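PDB 4HWD: BAG family molecular chaperone regulator 2 from Arabidopsis thaliana, which probably acts as a co-chaperone in programmed cell death and stress responses, binding the ATPase domain of HSP70/HSC70 chaperones. Local coordinates for residues A[6-11]-A[56-61]; A[42-47]-A[80-85]; A[46-51]-A[73-78]. One frame throughout, in Å; residues are numbered along the deposited sequence.

Contact 1 (A[6-11]-A[56-61]); sequences SKAISD and DAISGD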
loop_
_atom_site.group_PDB
_atom_site.type_symbol
_atom_site.label_atom_id
_atom_site.label_comp_id
_atom_site.label_asym_id
_atom_site.label_seq_id
_atom_site.Cartn_x
_atom_site.Cartn_y
_atom_site.Cartn_z
ATOM N N SER A 6 -13.268 -11.651 5.535
ATOM C CA SER A 6 -11.929 -12.229 5.591
ATOM C C SER A 6 -11.382 -12.284 4.168
ATOM O O SER A 6 -10.190 -12.076 3.930
ATOM C CB SER A 6 -11.982 -13.641 6.188
ATOM O OG SER A 6 -12.514 -13.638 7.507
ATOM N N LYS A 7 -12.282 -12.552 3.225
ATOM C CA LYS A 7 -11.948 -12.646 1.811
ATOM C C LYS A 7 -11.491 -11.318 1.209
ATOM O O LYS A 7 -10.466 -11.250 0.506
ATOM C CB LYS A 7 -13.167 -13.164 1.044
ATOM C CG LYS A 7 -13.163 -12.823 -0.429
ATOM C CD LYS A 7 -12.109 -13.607 -1.178
ATOM C CE LYS A 7 -12.696 -14.870 -1.768
ATOM N NZ LYS A 7 -13.773 -14.540 -2.731
ATOM N N ALA A 8 -12.268 -10.273 1.462
ATOM C CA ALA A 8 -11.963 -8.944 0.946
ATOM C C ALA A 8 -10.594 -8.462 1.429
ATOM O O ALA A 8 -9.824 -7.902 0.664
ATOM C CB ALA A 8 -13.054 -7.958 1.375
ATOM N N ILE A 9 -10.307 -8.695 2.704
ATOM C CA ILE A 9 -9.040 -8.296 3.307
ATOM C C ILE A 9 -7.890 -9.087 2.708
ATOM O O ILE A 9 -6.779 -8.565 2.529
ATOM C CB ILE A 9 -9.040 -8.549 4.824
ATOM C CG1 ILE A 9 -10.143 -7.731 5.487
ATOM C CG2 ILE A 9 -7.682 -8.189 5.413
ATOM C CD1 ILE A 9 -10.299 -8.033 6.952
ATOM N N SER A 10 -8.154 -10.360 2.431
ATOM C CA SER A 10 -7.147 -11.235 1.850
ATOM C C SER A 10 -6.797 -10.755 0.438
ATOM O O SER A 10 -5.626 -10.709 0.080
ATOM C CB SER A 10 -7.661 -12.683 1.814
ATOM O OG SER A 10 -6.669 -13.576 1.347
ATOM N N ASP A 11 -7.804 -10.404 -0.363
ATOM C CA ASP A 11 -7.541 -9.924 -1.722
ATOM C C ASP A 11 -6.693 -8.652 -1.664
ATOM O O ASP A 11 -5.776 -8.468 -2.449
ATOM C CB ASP A 11 -8.845 -9.607 -2.481
ATOM C CG ASP A 11 -9.710 -10.839 -2.750
ATOM O OD1 ASP A 11 -9.169 -11.956 -2.943
ATOM O OD2 ASP A 11 -10.950 -10.669 -2.796
ATOM N N ASP A 56 -10.788 0.189 4.526
ATOM C CA ASP A 56 -11.693 0.858 5.459
ATOM C C ASP A 56 -13.179 0.591 5.219
ATOM O O ASP A 56 -13.951 0.469 6.170
ATOM C CB ASP A 56 -11.434 2.366 5.444
ATOM C CG ASP A 56 -10.118 2.736 6.100
ATOM O OD1 ASP A 56 -9.746 3.926 6.061
ATOM O OD2 ASP A 56 -9.456 1.834 6.658
ATOM N N ALA A 57 -13.576 0.505 3.952
ATOM C CA ALA A 57 -14.970 0.241 3.594
ATOM C C ALA A 57 -15.412 -1.120 4.131
ATOM O O ALA A 57 -16.603 -1.366 4.328
ATOM C CB ALA A 57 -15.136 0.282 2.079
ATOM N N ILE A 58 -14.441 -2.002 4.355
ATOM C CA ILE A 58 -14.712 -3.333 4.879
ATOM C C ILE A 58 -15.041 -3.228 6.357
ATOM O O ILE A 58 -14.381 -2.504 7.102
ATOM C CB ILE A 58 -13.488 -4.273 4.752
ATOM C CG1 ILE A 58 -13.076 -4.418 3.289
ATOM C CG2 ILE A 58 -13.820 -5.636 5.341
ATOM C CD1 ILE A 58 -11.858 -5.296 3.093
ATOM N N SER A 59 -16.071 -3.956 6.767
ATOM C CA SER A 59 -16.492 -3.986 8.157
ATOM C C SER A 59 -16.221 -5.392 8.673
ATOM O O SER A 59 -16.254 -6.358 7.909
ATOM C CB SER A 59 -17.988 -3.669 8.275
ATOM O OG SER A 59 -18.779 -4.653 7.625
ATOM N N GLY A 60 -15.951 -5.507 9.966
ATOM C CA GLY A 60 -15.690 -6.810 10.533
ATOM C C GLY A 60 -15.321 -6.684 11.994
ATOM O O GLY A 60 -14.948 -5.599 12.446
ATOM N N ASP A 61 -15.434 -7.790 12.728
ATOM C CA ASP A 61 -15.101 -7.828 14.148
ATOM C C ASP A 61 -14.264 -9.071 14.427
ATOM O O ASP A 61 -14.430 -10.102 13.774
ATOM C CB ASP A 61 -16.374 -7.850 14.990
#
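Near one end of the three-helix bundle, Ile-58, in the turn after helix 38-57, lies against Ala-8 and Ile-9 near the start of helix 2-31. The side-chain contacts are apolar, and no hydrogen bond joins the two segments. Ile-58 CD1 does most of the touching. It meets Ala-8 CB at 3.4 Å, which is short for two methyls, and the exact value carries little weight at 2.31 Å resolution. Ile-58 CG1 follows behind, 4.0 Å from the same Ala-8 CB. The short side chain of Ala-8 lets the backbones come near, with Ala-8 CA 7.4 Å from Ile-58 CA. Ile-58 reaches the helix because CG1 stands beside its own backbone N (chi1 -60°) and the chain then runs extended to CD1 (chi2 178°). In the antiparallel up-down-up bundle of the BAG domain, this turn carries the chain from helix 38-57 into helix 63-89. Ile-9 takes the flank of the same methyl: Ile-9 CG1 is 3.8 Å from Ile-58 CD1, and the two side chains run obliquely to each other. Ile-9 also packs on Val-64 and Lys-68 of helix 63-89. Nearby, Ser-5 OG is hydrogen-bonded to Ser-59 O.

Contact 2 (A[42-47]-A[80-85]); sequences ENLMEM and EALDLL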
loop_
_atom_site.group_PDB
_atom_site.type_symbol
_atom_site.label_atom_id
_atom_site.label_comp_id
_atom_site.label_asym_id
_atom_site.label_seq_id
_atom_site.Cartn_x
_atom_site.Cartn_y
_atom_site.Cartn_z
ATOM N N GLU A 42 3.544 9.042 -8.394
ATOM C CA GLU A 42 2.186 9.523 -8.146
ATOM C C GLU A 42 1.142 8.457 -8.432
ATOM O O GLU A 42 0.205 8.288 -7.657
ATOM C CB GLU A 42 1.905 10.774 -8.986
ATOM C CG GLU A 42 2.965 11.858 -8.824
ATOM C CD GLU A 42 2.605 13.149 -9.529
ATOM O OE1 GLU A 42 2.141 13.091 -10.689
ATOM O OE2 GLU A 42 2.794 14.226 -8.921
ATOM N N ASN A 43 1.298 7.736 -9.538
ATOM C CA ASN A 43 0.353 6.673 -9.874
ATOM C C ASN A 43 0.325 5.615 -8.764
ATOM O O ASN A 43 -0.729 5.087 -8.422
ATOM C CB ASN A 43 0.729 6.016 -11.206
ATOM C CG ASN A 43 0.390 6.886 -12.398
ATOM O OD1 ASN A 43 -0.696 7.466 -12.467
ATOM N ND2 ASN A 43 1.315 6.971 -13.355
ATOM N N LEU A 44 1.499 5.312 -8.210
ATOM C CA LEU A 44 1.631 4.339 -7.126
ATOM C C LEU A 44 0.946 4.882 -5.869
ATOM O O LEU A 44 0.332 4.133 -5.112
ATOM C CB LEU A 44 3.116 4.059 -6.828
ATOM C CG LEU A 44 3.424 2.891 -5.877
ATOM C CD1 LEU A 44 3.050 1.581 -6.570
ATOM C CD2 LEU A 44 4.906 2.875 -5.502
ATOM N N MET A 45 1.040 6.191 -5.651
ATOM C CA MET A 45 0.412 6.789 -4.483
ATOM C C MET A 45 -1.098 6.579 -4.496
ATOM O O MET A 45 -1.685 6.240 -3.479
ATOM C CB MET A 45 0.718 8.287 -4.408
ATOM C CG MET A 45 0.097 8.968 -3.189
ATOM S SD MET A 45 0.790 8.330 -1.666
ATOM C CE MET A 45 2.297 9.388 -1.513
ATOM N N GLU A 46 -1.726 6.786 -5.648
ATOM C CA GLU A 46 -3.169 6.607 -5.775
ATOM C C GLU A 46 -3.565 5.135 -5.594
ATOM O O GLU A 46 -4.628 4.833 -5.044
ATOM C CB GLU A 46 -3.644 7.115 -7.146
ATOM C CG GLU A 46 -5.157 6.991 -7.405
ATOM C CD GLU A 46 -5.581 5.616 -7.898
ATOM O OE1 GLU A 46 -4.740 4.897 -8.491
ATOM O OE2 GLU A 46 -6.764 5.262 -7.718
ATOM N N MET A 47 -2.722 4.221 -6.055
ATOM C CA MET A 47 -3.033 2.803 -5.906
ATOM C C MET A 47 -2.999 2.398 -4.435
ATOM O O MET A 47 -3.894 1.695 -3.962
ATOM C CB MET A 47 -2.067 1.953 -6.736
ATOM C CG MET A 47 -2.349 2.023 -8.239
ATOM S SD MET A 47 -1.159 1.168 -9.286
ATOM C CE MET A 47 -0.669 2.466 -10.398
ATOM N N GLU A 80 3.897 6.715 3.619
ATOM C CA GLU A 80 4.868 7.614 4.228
ATOM C C GLU A 80 6.266 7.412 3.626
ATOM O O GLU A 80 7.015 8.378 3.467
ATOM C CB GLU A 80 4.882 7.405 5.748
ATOM C CG GLU A 80 3.489 7.585 6.363
ATOM C CD GLU A 80 3.409 7.221 7.841
ATOM O OE1 GLU A 80 4.041 6.228 8.264
ATOM O OE2 GLU A 80 2.689 7.924 8.579
ATOM N N ALA A 81 6.616 6.173 3.281
ATOM C CA ALA A 81 7.918 5.913 2.667
ATOM C C ALA A 81 7.922 6.549 1.280
ATOM O O ALA A 81 8.904 7.173 0.870
ATOM C CB ALA A 81 8.177 4.397 2.552
ATOM N N LEU A 82 6.812 6.393 0.566
ATOM C CA LEU A 82 6.675 6.946 -0.771
ATOM C C LEU A 82 6.738 8.473 -0.719
ATOM O O LEU A 82 7.241 9.107 -1.651
ATOM C CB LEU A 82 5.356 6.467 -1.405
ATOM C CG LEU A 82 5.079 6.809 -2.878
ATOM C CD1 LEU A 82 6.313 6.554 -3.742
ATOM C CD2 LEU A 82 3.911 5.960 -3.366
ATOM N N ASP A 83 6.223 9.070 0.355
ATOM C CA ASP A 83 6.287 10.533 0.489
ATOM C C ASP A 83 7.752 10.965 0.491
ATOM O O ASP A 83 8.111 12.006 -0.066
ATOM C CB ASP A 83 5.650 11.014 1.797
ATOM C CG ASP A 83 4.144 10.857 1.816
ATOM O OD1 ASP A 83 3.504 11.044 0.760
ATOM O OD2 ASP A 83 3.604 10.565 2.903
ATOM N N LEU A 84 8.595 10.169 1.141
ATOM C CA LEU A 84 10.019 10.473 1.207
ATOM C C LEU A 84 10.718 10.187 -0.118
ATOM O O LEU A 84 11.706 10.843 -0.454
ATOM C CB LEU A 84 10.669 9.701 2.358
ATOM C CG LEU A 84 10.487 10.365 3.735
ATOM C CD1 LEU A 84 9.015 10.667 3.978
ATOM C CD2 LEU A 84 11.038 9.465 4.844
ATOM N N LEU A 85 10.219 9.211 -0.876
ATOM C CA LEU A 85 10.816 8.918 -2.179
ATOM C C LEU A 85 10.525 10.067 -3.143
ATOM O O LEU A 85 11.362 10.411 -3.975
ATOM C CB LEU A 85 10.274 7.604 -2.775
ATOM C CG LEU A 85 10.796 6.273 -2.209
ATOM C CD1 LEU A 85 10.439 5.129 -3.155
ATOM C CD2 LEU A 85 12.303 6.351 -2.046
#
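The carboxylate of Asp-83 is the flat group here, and the terminal methyl of Met-45 approaches it at one oxygen. Met-45 CE lies 3.1 Å from Asp-83 OD1. It is tilted well out of the carboxylate plane, and the two side chains meet at about a right angle. The approach is unusually short for a methyl and an oxygen. It is not a hydrogen bond, and its detail is doubtful at this resolution. The methyl gets there by a folded chain: Met-45 CG is anti to the backbone N (chi1 -179°), and bends at the next two torsions bring CE across to helix 63-89. Met-45 and Leu-82 run past each other in opposite directions, with Met-45 CE 4.0 Å from Leu-82 CG. Leu-82 itself points into the other helix. Its CD2 sits over the backbone, 3.7 Å from Met-45 N, and 3.9 Å from Leu-44 CD2. Leu-82 also touches Leu-41 and Leu-48, so Leu-41, Leu-44, Met-45 and Leu-48 form a four-residue hole around it. This is knobs-into-holes packing between antiparallel helices 38-57 and 63-89 of the three-helix bundle, whose local axes lie 10.6 Å apart at 167°. Phe-26 of helix 2-31 packs on Leu-44.

Contact 3 (A[46-51]-A[73-78]); sequences EMLMNQ and ERLHKY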
loop_
_atom_site.group_PDB
_atom_site.type_symbol
_atom_site.label_atom_id
_atom_site.label_comp_id
_atom_site.label_asym_id
_atom_site.label_seq_id
_atom_site.Cartn_x
_atom_site.Cartn_y
_atom_site.Cartn_z
ATOM N N GLU A 46 -1.726 6.786 -5.648
ATOM C CA GLU A 46 -3.169 6.607 -5.775
ATOM C C GLU A 46 -3.565 5.135 -5.594
ATOM O O GLU A 46 -4.628 4.833 -5.044
ATOM C CB GLU A 46 -3.644 7.115 -7.146
ATOM C CG GLU A 46 -5.157 6.991 -7.405
ATOM C CD GLU A 46 -5.581 5.616 -7.898
ATOM O OE1 GLU A 46 -4.740 4.897 -8.491
ATOM O OE2 GLU A 46 -6.764 5.262 -7.718
ATOM N N MET A 47 -2.722 4.221 -6.055
ATOM C CA MET A 47 -3.033 2.803 -5.906
ATOM C C MET A 47 -2.999 2.398 -4.435
ATOM O O MET A 47 -3.894 1.695 -3.962
ATOM C CB MET A 47 -2.067 1.953 -6.736
ATOM C CG MET A 47 -2.349 2.023 -8.239
ATOM S SD MET A 47 -1.159 1.168 -9.286
ATOM C CE MET A 47 -0.669 2.466 -10.398
ATOM N N LEU A 48 -1.990 2.864 -3.702
ATOM C CA LEU A 48 -1.884 2.544 -2.276
ATOM C C LEU A 48 -3.101 3.098 -1.542
ATOM O O LEU A 48 -3.736 2.394 -0.751
ATOM C CB LEU A 48 -0.605 3.145 -1.670
ATOM C CG LEU A 48 0.755 2.622 -2.150
ATOM C CD1 LEU A 48 1.869 3.573 -1.722
ATOM C CD2 LEU A 48 0.985 1.233 -1.586
ATOM N N MET A 49 -3.426 4.360 -1.808
ATOM C CA MET A 49 -4.566 5.006 -1.165
ATOM C C MET A 49 -5.866 4.326 -1.572
ATOM O O MET A 49 -6.782 4.175 -0.762
ATOM C CB MET A 49 -4.618 6.498 -1.531
ATOM C CG MET A 49 -3.463 7.337 -0.976
ATOM S SD MET A 49 -3.395 7.342 0.839
ATOM C CE MET A 49 -4.848 8.363 1.263
ATOM N N ASN A 50 -5.948 3.908 -2.827
ATOM C CA ASN A 50 -7.149 3.223 -3.297
ATOM C C ASN A 50 -7.388 1.941 -2.499
ATOM O O ASN A 50 -8.528 1.597 -2.199
ATOM C CB ASN A 50 -7.029 2.866 -4.770
ATOM C CG ASN A 50 -8.285 2.209 -5.297
ATOM O OD1 ASN A 50 -9.004 2.780 -6.114
ATOM N ND2 ASN A 50 -8.562 1.004 -4.819
ATOM N N GLN A 51 -6.311 1.228 -2.168
ATOM C CA GLN A 51 -6.427 -0.003 -1.391
ATOM C C GLN A 51 -6.842 0.344 0.028
ATOM O O GLN A 51 -7.554 -0.409 0.681
ATOM C CB GLN A 51 -5.089 -0.752 -1.359
ATOM C CG GLN A 51 -4.704 -1.441 -2.650
ATOM C CD GLN A 51 -5.803 -2.367 -3.169
ATOM O OE1 GLN A 51 -6.468 -3.054 -2.392
ATOM N NE2 GLN A 51 -5.987 -2.394 -4.491
ATOM N N GLU A 73 -2.106 -0.369 8.560
ATOM C CA GLU A 73 -0.953 0.116 9.305
ATOM C C GLU A 73 0.288 -0.059 8.417
ATOM O O GLU A 73 1.215 0.767 8.429
ATOM C CB GLU A 73 -0.805 -0.694 10.593
ATOM C CG GLU A 73 0.556 -0.599 11.257
ATOM C CD GLU A 73 0.539 -1.114 12.688
ATOM O OE1 GLU A 73 1.631 -1.287 13.277
ATOM O OE2 GLU A 73 -0.568 -1.333 13.229
ATOM N N ARG A 74 0.288 -1.144 7.645
ATOM C CA ARG A 74 1.372 -1.455 6.720
ATOM C C ARG A 74 1.301 -0.482 5.555
ATOM O O ARG A 74 2.326 -0.021 5.055
ATOM C CB ARG A 74 1.231 -2.890 6.208
ATOM C CG ARG A 74 1.873 -3.139 4.856
ATOM C CD ARG A 74 2.111 -4.624 4.654
ATOM N NE ARG A 74 3.154 -5.119 5.550
ATOM C CZ ARG A 74 3.209 -6.363 6.018
ATOM N NH1 ARG A 74 2.276 -7.248 5.680
ATOM N NH2 ARG A 74 4.202 -6.729 6.817
ATOM N N LEU A 75 0.075 -0.177 5.138
ATOM C CA LEU A 75 -0.178 0.752 4.045
ATOM C C LEU A 75 0.233 2.163 4.437
ATOM O O LEU A 75 0.694 2.937 3.599
ATOM C CB LEU A 75 -1.661 0.743 3.673
ATOM C CG LEU A 75 -2.071 -0.280 2.626
ATOM C CD1 LEU A 75 -3.586 -0.401 2.584
ATOM C CD2 LEU A 75 -1.507 0.132 1.273
ATOM N N HIS A 76 0.051 2.501 5.706
ATOM C CA HIS A 76 0.427 3.818 6.187
ATOM C C HIS A 76 1.933 3.939 6.063
ATOM O O HIS A 76 2.453 4.981 5.662
ATOM C CB HIS A 76 0.015 3.998 7.650
ATOM C CG HIS A 76 -1.456 4.206 7.847
ATOM N ND1 HIS A 76 -2.029 4.336 9.093
ATOM C CD2 HIS A 76 -2.467 4.312 6.952
ATOM C CE1 HIS A 76 -3.332 4.515 8.959
ATOM N NE2 HIS A 76 -3.624 4.505 7.671
ATOM N N LYS A 77 2.626 2.859 6.407
ATOM C CA LYS A 77 4.074 2.815 6.341
ATOM C C LYS A 77 4.571 2.989 4.907
ATOM O O LYS A 77 5.605 3.617 4.676
ATOM C CB LYS A 77 4.572 1.484 6.913
ATOM C CG LYS A 77 6.076 1.280 6.832
ATOM C CD LYS A 77 6.489 -0.076 7.396
ATOM C CE LYS A 77 7.993 -0.294 7.269
ATOM N NZ LYS A 77 8.445 -1.566 7.912
ATOM N N TYR A 78 3.834 2.436 3.945
ATOM C CA TYR A 78 4.219 2.531 2.537
ATOM C C TYR A 78 3.980 3.916 1.950
ATOM O O TYR A 78 4.794 4.427 1.170
ATOM C CB TYR A 78 3.462 1.498 1.703
ATOM C CG TYR A 78 3.821 0.064 2.001
ATOM C CD1 TYR A 78 5.037 -0.265 2.602
ATOM C CD2 TYR A 78 2.962 -0.971 1.638
ATOM C CE1 TYR A 78 5.389 -1.599 2.835
ATOM C CE2 TYR A 78 3.303 -2.309 1.861
ATOM C CZ TYR A 78 4.514 -2.619 2.458
ATOM O OH TYR A 78 4.843 -3.947 2.665
#
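Apolar contacts between Leu-48, Leu-75 and Tyr-78 hold these two helix segments together. Leu-48 CD2 is the shared atom. It meets Leu-75 CD2 at 3.9 Å, methyl to methyl, with the two side chains at a slant. It also meets Tyr-78 CB at 4.1 Å, and there the side chains cross at about a right angle. Leu-48 CG stands beside its backbone N (chi1 -66°). The next torsion (chi2 165°) sends CD1 on in an extended line and leaves CD2 as the branch that meets Leu-75 and Tyr-78. Leu-75 CD1 packs 4.2 Å from Gln-51 CB. Leu-48 further touches Val-79 and Leu-82. It is therefore a knob in the hole made by Leu-75, Tyr-78, Val-79 and Leu-82, the knobs-into-holes packing of the three-helix BAG domain. The local axes are 10.1 Å apart and antiparallel, at 162°. One methyl also meets the backbone: Leu-75 CD2 lies 3.8 Å from Leu-48 O. The side chains of Gln-51 and Tyr-78 reach helix 2-31 as well, Gln-51 at Ile-12 and Gln-15, Tyr-78 at Ala-20. Over one face of the Tyr-78 ring stands Arg-74 O of the same helix, 3.4 Å above the plane and offset toward the rim.

In the fold
All three contacts use helix 38-57, the middle element of this BAG domain, which is one piece of a longer protein. Contacts 2 and 3 join it to helix 63-89. Their centres are 8 Å apart, they share Glu-46 and Met-47, and they touch through Leu-82 CD2 and Leu-48 CD1 at 3.5 Å. Along the chain the order reverses: 42-47 pairs with 80-85, then 46-51 with 73-78, as antiparallel helices require. Contact 1 ties the turn after helix 38-57 to helix 2-31, about 15 Å from contact 3 and 23 Å from contact 2, centre to centre. Contacts 1 and 2 lie on opposite sides of the chain's centre, so the packing spans much of the bundle's length.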